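Local coordinates for aerolysin-like protein (Bombina maxima, PDB 6LH8) that belongs to the aerolysin family of pore-forming proteins and probably takes part in a pore-forming system that modulates endolysosomes in toad cells, at residues M1-E12 / I62-K71; P70-T78 / S90-K98. One frame throughout, in Å; residues are numbered along the deposited sequence.

Interaction 1 (M1-E12 / I62-K71); sequences MSASVTVLWDKE and IGTEIQLEPK
The Trp9 indole is sandwiched between Val7 CG1, over the centre of one face, and Lys71 CG on the other. In this aerolysin-like, beta-rich fold the sandwich ties the leading end of strand 4-28 to segment 62-71, whose strand 65-68 pairs with 81-84. The lysine contact is a CH-pi interaction: Lys71 CG stands 3.4 Å from the centroid of the six-membered ring, only 1° off its normal. At the edge, Glu69 O lies 3.5 Å from Trp9 CZ2, and an in-plane water links Trp9 NE1 to the same carbonyl. A bend at chi3 (-51°), about the CG-CD bond that lies against the ring, helps turn the Lys71 chain toward Glu12; the salt bridge measures 3.1 Å from Lys71 NZ to Glu12 OE1, approached from above the carboxylate plane. Midway Val5 straddles the Gln67 carbonyl, Val5 CB 3.4 Å from Gln67 O, while its methyls part toward Ile66 CG2 and Leu68 CB. At the chain start a single parallel bridge joins Ser2 to Glu65. Its two bonds are both nearly straight (175°): Glu65 N to Met1 O, 2.8 Å, and Ala3 N to Glu65 O, 3.0 Å. A water also donates to Ala3 O and Glu65 O and accepts from Gln67 N.

Interaction 2 (P70-T78 / S90-K98); sequences PKHRLNGNT and SYTELSEDK
Glu93 reaches from edge strand 90-100 to the Arg73 side chain and the Leu74 backbone, in the loop joining strands 65-68 and 81-84. Glu93 CB packs against Leu74 CD1 at 3.9 Å. CG stands anti to the Glu93 carbonyl carbon (chi1 -58°), and the extended chain beyond it carries the carboxylate to the loop, where the two oxygens divide the work. Glu93 OE1 takes the NE hydrogen of Arg73 at 2.8 Å, a short but clearly bent bond within a salt bridge that lies close to the guanidinium plane, although the guanidinium and carboxylate planes are turned 73° apart; His50 NE2, on strand 41-53, also bonds to OE1. Glu93 OE2 accepts Leu74 N at 2.9 Å, with the N-H pointing well at it (166°). Both donors from the loop come from above the carboxylate plane.

Asn77 O lies over the guanidinium of Arg73, 3.7 Å above its plane, and Arg73 NH1 is hydrogen-bonded to Glu79 O. The loop itself folds as a type I' beta turn from Leu74 to Asn77, with Asn75 and Gly76 both at positive phi and Asn77 N bonded to Leu74 O. The turn sets Asn75 against the strand, where Asn75 ND2 donates to Leu94 O at 2.9 Å, within the amide plane but from above the carbonyl plane. Asn75 OD1 lies 3.2 Å from Ser95 CB and is linked through a water to Glu96 N. Between these polar grips Leu74 CD1 approaches Ser95 OG to 3.8 Å, while its side chain also touches Arg46.

Leu74 O, another acceptor, lies 3.3 Å from Glu93 OE2 without a bond between them, so the buried carboxylate is not wholly in donor company; even so, Arg73, the Leu74 amide and His50 together would probably favour its ionised form.

How the interactions relate
The two contacts follow one another along the chain, sharing Pro70 and Lys71, with centres about 18 Å apart. Interaction 1 is a surface contact about 19 Å from the centre of the chain; interaction 2 is partly buried, about 7 Å from it. Both join the region around the small 65-68/81-84 sheet to the five-stranded sheet, the first at strand 4-28 and the second at strand 90-100, which are its two outermost strands. Both use bridging waters, but their chemistry otherwise differs. Interaction 1 buries 638 Å², spread over aliphatic and aromatic packing, backbone pairing and a peripheral salt bridge. Interaction 2 buries 334 Å² and concentrates its polar bonds on one buried carboxylate and one asparagine.

Interaction 1 (M1-E12 / I62-K71)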
loop_
_atom_site.group_PDB
_atom_site.type_symbol
_atom_site.label_atom_id
_atom_site.label_comp_id
_atom_site.label_asym_id
_atom_site.label_seq_id
_atom_site.Cartn_x
_atom_site.Cartn_y
_atom_site.Cartn_z
ATOM N N MET A 1 14.954 -4.089 26.049
ATOM C CA MET A 1 14.428 -4.842 24.912
ATOM C C MET A 1 13.635 -3.962 23.945
ATOM O O MET A 1 12.998 -4.467 23.018
ATOM C CB MET A 1 13.542 -5.992 25.389
ATOM C CG MET A 1 14.239 -6.979 26.303
ATOM S SD MET A 1 13.479 -8.611 26.219
ATOM C CE MET A 1 13.942 -9.125 24.566
ATOM N N SER A 2 13.660 -2.650 24.165
ATOM C CA SER A 2 13.001 -1.691 23.283
ATOM C C SER A 2 14.074 -0.825 22.634
ATOM O O SER A 2 14.824 -0.134 23.332
ATOM C CB SER A 2 12.000 -0.828 24.053
ATOM O OG SER A 2 11.123 -0.145 23.167
ATOM N N ALA A 3 14.149 -0.865 21.309
ATOM C CA ALA A 3 15.225 -0.164 20.634
ATOM C C ALA A 3 14.902 1.314 20.454
ATOM O O ALA A 3 13.735 1.720 20.394
ATOM C CB ALA A 3 15.496 -0.799 19.274
ATOM N N SER A 4 15.958 2.128 20.377
ATOM C CA SER A 4 15.823 3.467 19.814
ATOM C C SER A 4 15.817 3.340 18.299
ATOM O O SER A 4 16.613 2.589 17.738
ATOM C CB SER A 4 16.980 4.369 20.245
ATOM O OG SER A 4 16.996 4.579 21.636
ATOM N N VAL A 5 14.920 4.066 17.632
ATOM C CA VAL A 5 14.692 3.866 16.201
ATOM C C VAL A 5 14.707 5.212 15.486
ATOM O O VAL A 5 14.053 6.159 15.932
ATOM C CB VAL A 5 13.354 3.149 15.936
ATOM C CG1 VAL A 5 13.148 2.970 14.438
ATOM C CG2 VAL A 5 13.304 1.815 16.645
ATOM N N THR A 6 15.442 5.295 14.373
ATOM C CA THR A 6 15.397 6.466 13.495
ATOM C C THR A 6 15.421 5.990 12.051
ATOM O O THR A 6 16.388 5.348 11.637
ATOM C CB THR A 6 16.583 7.400 13.746
ATOM O OG1 THR A 6 16.520 7.916 15.082
ATOM C CG2 THR A 6 16.574 8.556 12.744
ATOM N N VAL A 7 14.374 6.292 11.284
ATOM C CA VAL A 7 14.339 5.908 9.873
ATOM C C VAL A 7 15.017 7.006 9.065
ATOM O O VAL A 7 14.741 8.194 9.272
ATOM C CB VAL A 7 12.898 5.677 9.387
ATOM C CG1 VAL A 7 12.908 5.248 7.917
ATOM C CG2 VAL A 7 12.212 4.624 10.229
ATOM N N LEU A 8 15.920 6.610 8.154
ATOM C CA LEU A 8 16.637 7.562 7.295
ATOM C C LEU A 8 15.849 7.750 5.999
ATOM O O LEU A 8 16.195 7.241 4.930
ATOM C CB LEU A 8 18.060 7.093 7.027
ATOM C CG LEU A 8 18.887 6.620 8.238
ATOM C CD1 LEU A 8 20.320 6.323 7.847
ATOM C CD2 LEU A 8 18.839 7.642 9.381
ATOM N N TRP A 9 14.777 8.540 6.109
ATOM C CA TRP A 9 13.877 8.731 4.980
ATOM C C TRP A 9 14.572 9.412 3.809
ATOM O O TRP A 9 14.191 9.191 2.650
ATOM C CB TRP A 9 12.665 9.549 5.419
ATOM C CG TRP A 9 11.767 8.874 6.411
ATOM C CD1 TRP A 9 11.470 9.306 7.675
ATOM C CD2 TRP A 9 11.023 7.661 6.215
ATOM N NE1 TRP A 9 10.594 8.426 8.281
ATOM C CE2 TRP A 9 10.302 7.414 7.404
ATOM C CE3 TRP A 9 10.906 6.756 5.156
ATOM C CZ2 TRP A 9 9.472 6.302 7.560
ATOM C CZ3 TRP A 9 10.071 5.652 5.312
ATOM C CH2 TRP A 9 9.367 5.439 6.505
ATOM N N ASP A 10 15.600 10.235 4.075
ATOM C CA ASP A 10 16.277 10.862 2.944
ATOM C C ASP A 10 17.089 9.865 2.131
ATOM O O ASP A 10 17.545 10.213 1.034
ATOM C CB ASP A 10 17.176 12.022 3.400
ATOM C CG ASP A 10 18.356 11.577 4.238
ATOM O OD1 ASP A 10 18.210 10.636 5.048
ATOM O OD2 ASP A 10 19.433 12.195 4.111
ATOM N N LYS A 11 17.282 8.646 2.637
ATOM C CA LYS A 11 17.976 7.585 1.920
ATOM C C LYS A 11 17.016 6.590 1.271
ATOM O O LYS A 11 17.449 5.504 0.861
ATOM C CB LYS A 11 18.925 6.846 2.863
ATOM C CG LYS A 11 20.110 7.680 3.349
ATOM C CD LYS A 11 21.017 8.041 2.173
ATOM C CE LYS A 11 22.242 8.841 2.611
ATOM N NZ LYS A 11 22.921 9.502 1.452
ATOM N N GLU A 12 15.732 6.942 1.171
ATOM C CA GLU A 12 14.713 6.041 0.637
ATOM C C GLU A 12 15.012 5.655 -0.807
ATOM O O GLU A 12 15.419 6.491 -1.620
ATOM C CB GLU A 12 13.339 6.706 0.721
ATOM C CG GLU A 12 12.211 5.879 0.114
ATOM C CD GLU A 12 10.845 6.446 0.421
ATOM O OE1 GLU A 12 10.400 6.332 1.580
ATOM O OE2 GLU A 12 10.217 7.001 -0.505
ATOM N N ILE A 62 17.089 -11.395 19.648
ATOM C CA ILE A 62 15.745 -11.852 19.322
ATOM C C ILE A 62 14.778 -11.415 20.419
ATOM O O ILE A 62 15.079 -11.505 21.618
ATOM C CB ILE A 62 15.747 -13.377 19.111
ATOM C CG1 ILE A 62 16.462 -13.697 17.798
ATOM C CG2 ILE A 62 14.321 -13.909 19.085
ATOM C CD1 ILE A 62 16.417 -15.152 17.409
ATOM N N GLY A 63 13.618 -10.905 20.007
ATOM C CA GLY A 63 12.636 -10.340 20.908
ATOM C C GLY A 63 12.681 -8.829 21.033
ATOM O O GLY A 63 11.767 -8.250 21.637
ATOM N N THR A 64 13.721 -8.182 20.501
ATOM C CA THR A 64 13.811 -6.724 20.542
ATOM C C THR A 64 12.622 -6.099 19.830
ATOM O O THR A 64 12.271 -6.496 18.714
ATOM C CB THR A 64 15.112 -6.255 19.885
ATOM O OG1 THR A 64 16.232 -6.781 20.598
ATOM C CG2 THR A 64 15.203 -4.734 19.882
ATOM N N GLU A 65 12.000 -5.112 20.471
ATOM C CA GLU A 65 10.864 -4.426 19.871
ATOM C C GLU A 65 11.353 -3.199 19.116
ATOM O O GLU A 65 12.224 -2.467 19.595
ATOM C CB GLU A 65 9.834 -4.035 20.934
ATOM C CG GLU A 65 9.056 -5.236 21.478
ATOM C CD GLU A 65 7.787 -4.845 22.221
ATOM O OE1 GLU A 65 7.590 -3.640 22.475
ATOM O OE2 GLU A 65 6.985 -5.746 22.551
ATOM N N ILE A 66 10.792 -2.987 17.929
ATOM C CA ILE A 66 11.226 -1.935 17.015
ATOM C C ILE A 66 9.974 -1.188 16.584
ATOM O O ILE A 66 9.194 -1.688 15.763
ATOM C CB ILE A 66 11.977 -2.490 15.799
ATOM C CG1 ILE A 66 13.213 -3.279 16.244
ATOM C CG2 ILE A 66 12.341 -1.371 14.832
ATOM C CD1 ILE A 66 13.685 -4.308 15.217
ATOM N N GLN A 67 9.775 0.004 17.142
ATOM C CA GLN A 67 8.633 0.854 16.825
ATOM C C GLN A 67 9.030 1.895 15.791
ATOM O O GLN A 67 9.998 2.633 15.993
ATOM C CB GLN A 67 8.108 1.564 18.075
ATOM C CG GLN A 67 7.318 0.690 19.002
ATOM C CD GLN A 67 6.519 1.494 20.013
ATOM O OE1 GLN A 67 5.808 0.931 20.844
ATOM N NE2 GLN A 67 6.633 2.814 19.943
ATOM N N LEU A 68 8.263 1.992 14.707
ATOM C CA LEU A 68 8.502 3.073 13.764
ATOM C C LEU A 68 7.183 3.593 13.222
ATOM O O LEU A 68 6.141 2.938 13.310
ATOM C CB LEU A 68 9.440 2.668 12.617
ATOM C CG LEU A 68 9.142 1.556 11.617
ATOM C CD1 LEU A 68 8.186 2.017 10.521
ATOM C CD2 LEU A 68 10.466 1.118 10.992
ATOM N N GLU A 69 7.254 4.803 12.673
ATOM C CA GLU A 69 6.107 5.501 12.108
ATOM C C GLU A 69 6.294 5.644 10.604
ATOM O O GLU A 69 7.089 6.483 10.153
ATOM C CB GLU A 69 5.950 6.871 12.767
ATOM C CG GLU A 69 5.768 6.771 14.266
ATOM C CD GLU A 69 5.573 8.117 14.906
ATOM O OE1 GLU A 69 4.613 8.817 14.521
ATOM O OE2 GLU A 69 6.386 8.475 15.785
ATOM N N PRO A 70 5.612 4.839 9.797
ATOM C CA PRO A 70 5.785 4.917 8.345
ATOM C C PRO A 70 5.292 6.242 7.790
ATOM O O PRO A 70 4.559 6.988 8.445
ATOM C CB PRO A 70 4.926 3.761 7.820
ATOM C CG PRO A 70 4.712 2.866 8.991
ATOM C CD PRO A 70 4.699 3.754 10.192
ATOM N N LYS A 71 5.715 6.525 6.552
ATOM C CA LYS A 71 5.196 7.674 5.813
ATOM C C LYS A 71 3.811 7.399 5.235
ATOM O O LYS A 71 2.942 8.279 5.263
ATOM C CB LYS A 71 6.149 8.064 4.675
ATOM C CG LYS A 71 7.577 8.381 5.096
ATOM C CD LYS A 71 8.299 9.260 4.065
ATOM C CE LYS A 71 8.198 8.697 2.653
ATOM N NZ LYS A 71 9.255 9.252 1.747
HETATM O O HOH W 1 11.286 0.607 19.466
HETATM O O HOH W 2 9.225 8.269 10.853
HETATM O O HOH W 3 11.873 10.501 1.516
#

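Interaction 2 (P70-T78 / S90-K98)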
loop_
_atom_site.group_PDB
_atom_site.type_symbol
_atom_site.label_atom_id
_atom_site.label_comp_id
_atom_site.label_asym_id
_atom_site.label_seq_id
_atom_site.Cartn_x
_atom_site.Cartn_y
_atom_site.Cartn_z
ATOM N N PRO A 70 5.612 4.839 9.797
ATOM C CA PRO A 70 5.785 4.917 8.345
ATOM C C PRO A 70 5.292 6.242 7.790
ATOM O O PRO A 70 4.559 6.988 8.445
ATOM C CB PRO A 70 4.926 3.761 7.820
ATOM C CG PRO A 70 4.712 2.866 8.991
ATOM C CD PRO A 70 4.699 3.754 10.192
ATOM N N LYS A 71 5.715 6.525 6.552
ATOM C CA LYS A 71 5.196 7.674 5.813
ATOM C C LYS A 71 3.811 7.399 5.235
ATOM O O LYS A 71 2.942 8.279 5.263
ATOM C CB LYS A 71 6.149 8.064 4.675
ATOM C CG LYS A 71 7.577 8.381 5.096
ATOM C CD LYS A 71 8.299 9.260 4.065
ATOM C CE LYS A 71 8.198 8.697 2.653
ATOM N NZ LYS A 71 9.255 9.252 1.747
ATOM N N HIS A 72 3.598 6.206 4.684
ATOM C CA HIS A 72 2.374 5.867 3.961
ATOM C C HIS A 72 1.470 5.017 4.844
ATOM O O HIS A 72 1.849 3.911 5.236
ATOM C CB HIS A 72 2.703 5.121 2.668
ATOM C CG HIS A 72 3.705 5.831 1.815
ATOM N ND1 HIS A 72 3.449 7.058 1.247
ATOM C CD2 HIS A 72 4.962 5.495 1.442
ATOM C CE1 HIS A 72 4.507 7.453 0.560
ATOM N NE2 HIS A 72 5.440 6.525 0.664
ATOM N N ARG A 73 0.272 5.523 5.140
ATOM C CA ARG A 73 -0.652 4.856 6.047
ATOM C C ARG A 73 -2.052 4.853 5.445
ATOM O O ARG A 73 -2.339 5.567 4.484
ATOM C CB ARG A 73 -0.688 5.534 7.428
ATOM C CG ARG A 73 0.666 5.743 8.090
ATOM C CD ARG A 73 1.292 4.428 8.508
ATOM N NE ARG A 73 0.396 3.610 9.323
ATOM C CZ ARG A 73 0.326 3.673 10.650
ATOM N NH1 ARG A 73 1.095 4.525 11.315
ATOM N NH2 ARG A 73 -0.510 2.882 11.311
ATOM N N LEU A 74 -2.921 4.029 6.028
ATOM C CA LEU A 74 -4.326 3.946 5.661
ATOM C C LEU A 74 -5.190 4.331 6.859
ATOM O O LEU A 74 -4.722 4.373 7.999
ATOM C CB LEU A 74 -4.696 2.531 5.191
ATOM C CG LEU A 74 -4.019 2.007 3.920
ATOM C CD1 LEU A 74 -4.503 0.611 3.590
ATOM C CD2 LEU A 74 -4.276 2.941 2.741
ATOM N N ASN A 75 -6.466 4.613 6.584
ATOM C CA ASN A 75 -7.494 4.801 7.615
ATOM C C ASN A 75 -7.210 5.982 8.538
ATOM O O ASN A 75 -7.802 6.080 9.619
ATOM C CB ASN A 75 -7.676 3.530 8.451
ATOM C CG ASN A 75 -8.116 2.348 7.619
ATOM O OD1 ASN A 75 -9.077 2.446 6.855
ATOM N ND2 ASN A 75 -7.421 1.219 7.763
ATOM N N GLY A 76 -6.319 6.887 8.143
ATOM C CA GLY A 76 -5.912 7.964 9.022
ATOM C C GLY A 76 -5.173 7.469 10.249
ATOM O O GLY A 76 -4.999 8.216 11.217
ATOM N N ASN A 77 -4.741 6.207 10.229
ATOM C CA ASN A 77 -3.970 5.670 11.339
ATOM C C ASN A 77 -2.649 6.413 11.473
ATOM O O ASN A 77 -1.962 6.684 10.485
ATOM C CB ASN A 77 -3.711 4.178 11.146
ATOM C CG ASN A 77 -4.985 3.366 11.138
ATOM O OD1 ASN A 77 -5.216 2.566 10.233
ATOM N ND2 ASN A 77 -5.822 3.564 12.151
ATOM N N THR A 78 -2.300 6.744 12.711
ATOM C CA THR A 78 -1.093 7.498 12.990
ATOM C C THR A 78 -0.241 6.884 14.089
ATOM O O THR A 78 0.876 7.363 14.318
ATOM C CB THR A 78 -1.449 8.948 13.366
ATOM O OG1 THR A 78 -0.345 9.804 13.058
ATOM C CG2 THR A 78 -1.784 9.059 14.845
ATOM N N SER A 90 6.375 -8.160 9.806
ATOM C CA SER A 90 5.540 -7.639 8.736
ATOM C C SER A 90 4.185 -7.269 9.310
ATOM O O SER A 90 3.634 -8.013 10.123
ATOM C CB SER A 90 5.373 -8.670 7.614
ATOM O OG SER A 90 4.574 -8.154 6.557
ATOM N N TYR A 91 3.653 -6.124 8.885
ATOM C CA TYR A 91 2.340 -5.663 9.308
ATOM C C TYR A 91 1.596 -5.116 8.094
ATOM O O TYR A 91 2.175 -4.379 7.295
ATOM C CB TYR A 91 2.490 -4.599 10.403
ATOM C CG TYR A 91 1.195 -3.990 10.863
ATOM C CD1 TYR A 91 0.431 -4.608 11.840
ATOM C CD2 TYR A 91 0.727 -2.811 10.311
ATOM C CE1 TYR A 91 -0.756 -4.065 12.259
ATOM C CE2 TYR A 91 -0.462 -2.259 10.720
ATOM C CZ TYR A 91 -1.200 -2.887 11.703
ATOM O OH TYR A 91 -2.392 -2.335 12.124
ATOM N N THR A 92 0.313 -5.471 7.955
ATOM C CA THR A 92 -0.489 -5.072 6.802
ATOM C C THR A 92 -1.649 -4.201 7.264
ATOM O O THR A 92 -2.429 -4.607 8.132
ATOM C CB THR A 92 -1.018 -6.294 6.051
ATOM O OG1 THR A 92 0.079 -7.095 5.601
ATOM C CG2 THR A 92 -1.856 -5.880 4.856
ATOM N N GLU A 93 -1.754 -3.009 6.697
ATOM C CA GLU A 93 -2.941 -2.187 6.844
ATOM C C GLU A 93 -3.940 -2.548 5.750
ATOM O O GLU A 93 -3.569 -3.004 4.665
ATOM C CB GLU A 93 -2.596 -0.701 6.762
ATOM C CG GLU A 93 -1.589 -0.215 7.781
ATOM C CD GLU A 93 -1.379 1.286 7.718
ATOM O OE1 GLU A 93 -0.261 1.708 7.347
ATOM O OE2 GLU A 93 -2.326 2.049 8.028
ATOM N N LEU A 94 -5.219 -2.353 6.049
ATOM C CA LEU A 94 -6.277 -2.682 5.104
ATOM C C LEU A 94 -7.374 -1.632 5.206
ATOM O O LEU A 94 -7.772 -1.242 6.309
ATOM C CB LEU A 94 -6.837 -4.085 5.371
ATOM C CG LEU A 94 -8.047 -4.566 4.567
ATOM C CD1 LEU A 94 -7.732 -4.604 3.085
ATOM C CD2 LEU A 94 -8.479 -5.938 5.052
ATOM N N SER A 95 -7.839 -1.147 4.057
ATOM C CA SER A 95 -9.001 -0.273 4.041
ATOM C C SER A 95 -9.918 -0.691 2.900
ATOM O O SER A 95 -9.531 -1.447 2.007
ATOM C CB SER A 95 -8.616 1.210 3.917
ATOM O OG SER A 95 -8.051 1.512 2.655
ATOM N N GLU A 96 -11.156 -0.215 2.953
ATOM C CA GLU A 96 -12.093 -0.434 1.863
ATOM C C GLU A 96 -12.023 0.756 0.920
ATOM O O GLU A 96 -12.146 1.903 1.352
ATOM C CB GLU A 96 -13.521 -0.613 2.378
ATOM C CG GLU A 96 -14.498 -0.988 1.266
ATOM C CD GLU A 96 -15.958 -0.853 1.678
ATOM O OE1 GLU A 96 -16.478 0.286 1.716
ATOM O OE2 GLU A 96 -16.582 -1.890 1.952
ATOM N N ASP A 97 -11.784 0.484 -0.352
ATOM C CA ASP A 97 -11.734 1.512 -1.382
ATOM C C ASP A 97 -13.012 1.385 -2.202
ATOM O O ASP A 97 -13.192 0.403 -2.927
ATOM C CB ASP A 97 -10.481 1.315 -2.234
ATOM C CG ASP A 97 -10.285 2.395 -3.261
ATOM O OD1 ASP A 97 -10.938 3.450 -3.159
ATOM O OD2 ASP A 97 -9.456 2.180 -4.170
ATOM N N LYS A 98 -13.907 2.363 -2.078
ATOM C CA LYS A 98 -15.197 2.336 -2.757
ATOM C C LYS A 98 -15.160 3.287 -3.948
ATOM O O LYS A 98 -14.782 4.451 -3.799
ATOM C CB LYS A 98 -16.315 2.727 -1.781
ATOM C CG LYS A 98 -17.688 2.811 -2.390
ATOM C CD LYS A 98 -18.754 2.896 -1.301
ATOM C CE LYS A 98 -18.344 3.838 -0.182
ATOM N NZ LYS A 98 -19.501 4.107 0.723
HETATM O O HOH W 4 -7.474 4.830 3.545
HETATM O O HOH W 5 -11.793 1.465 5.547
#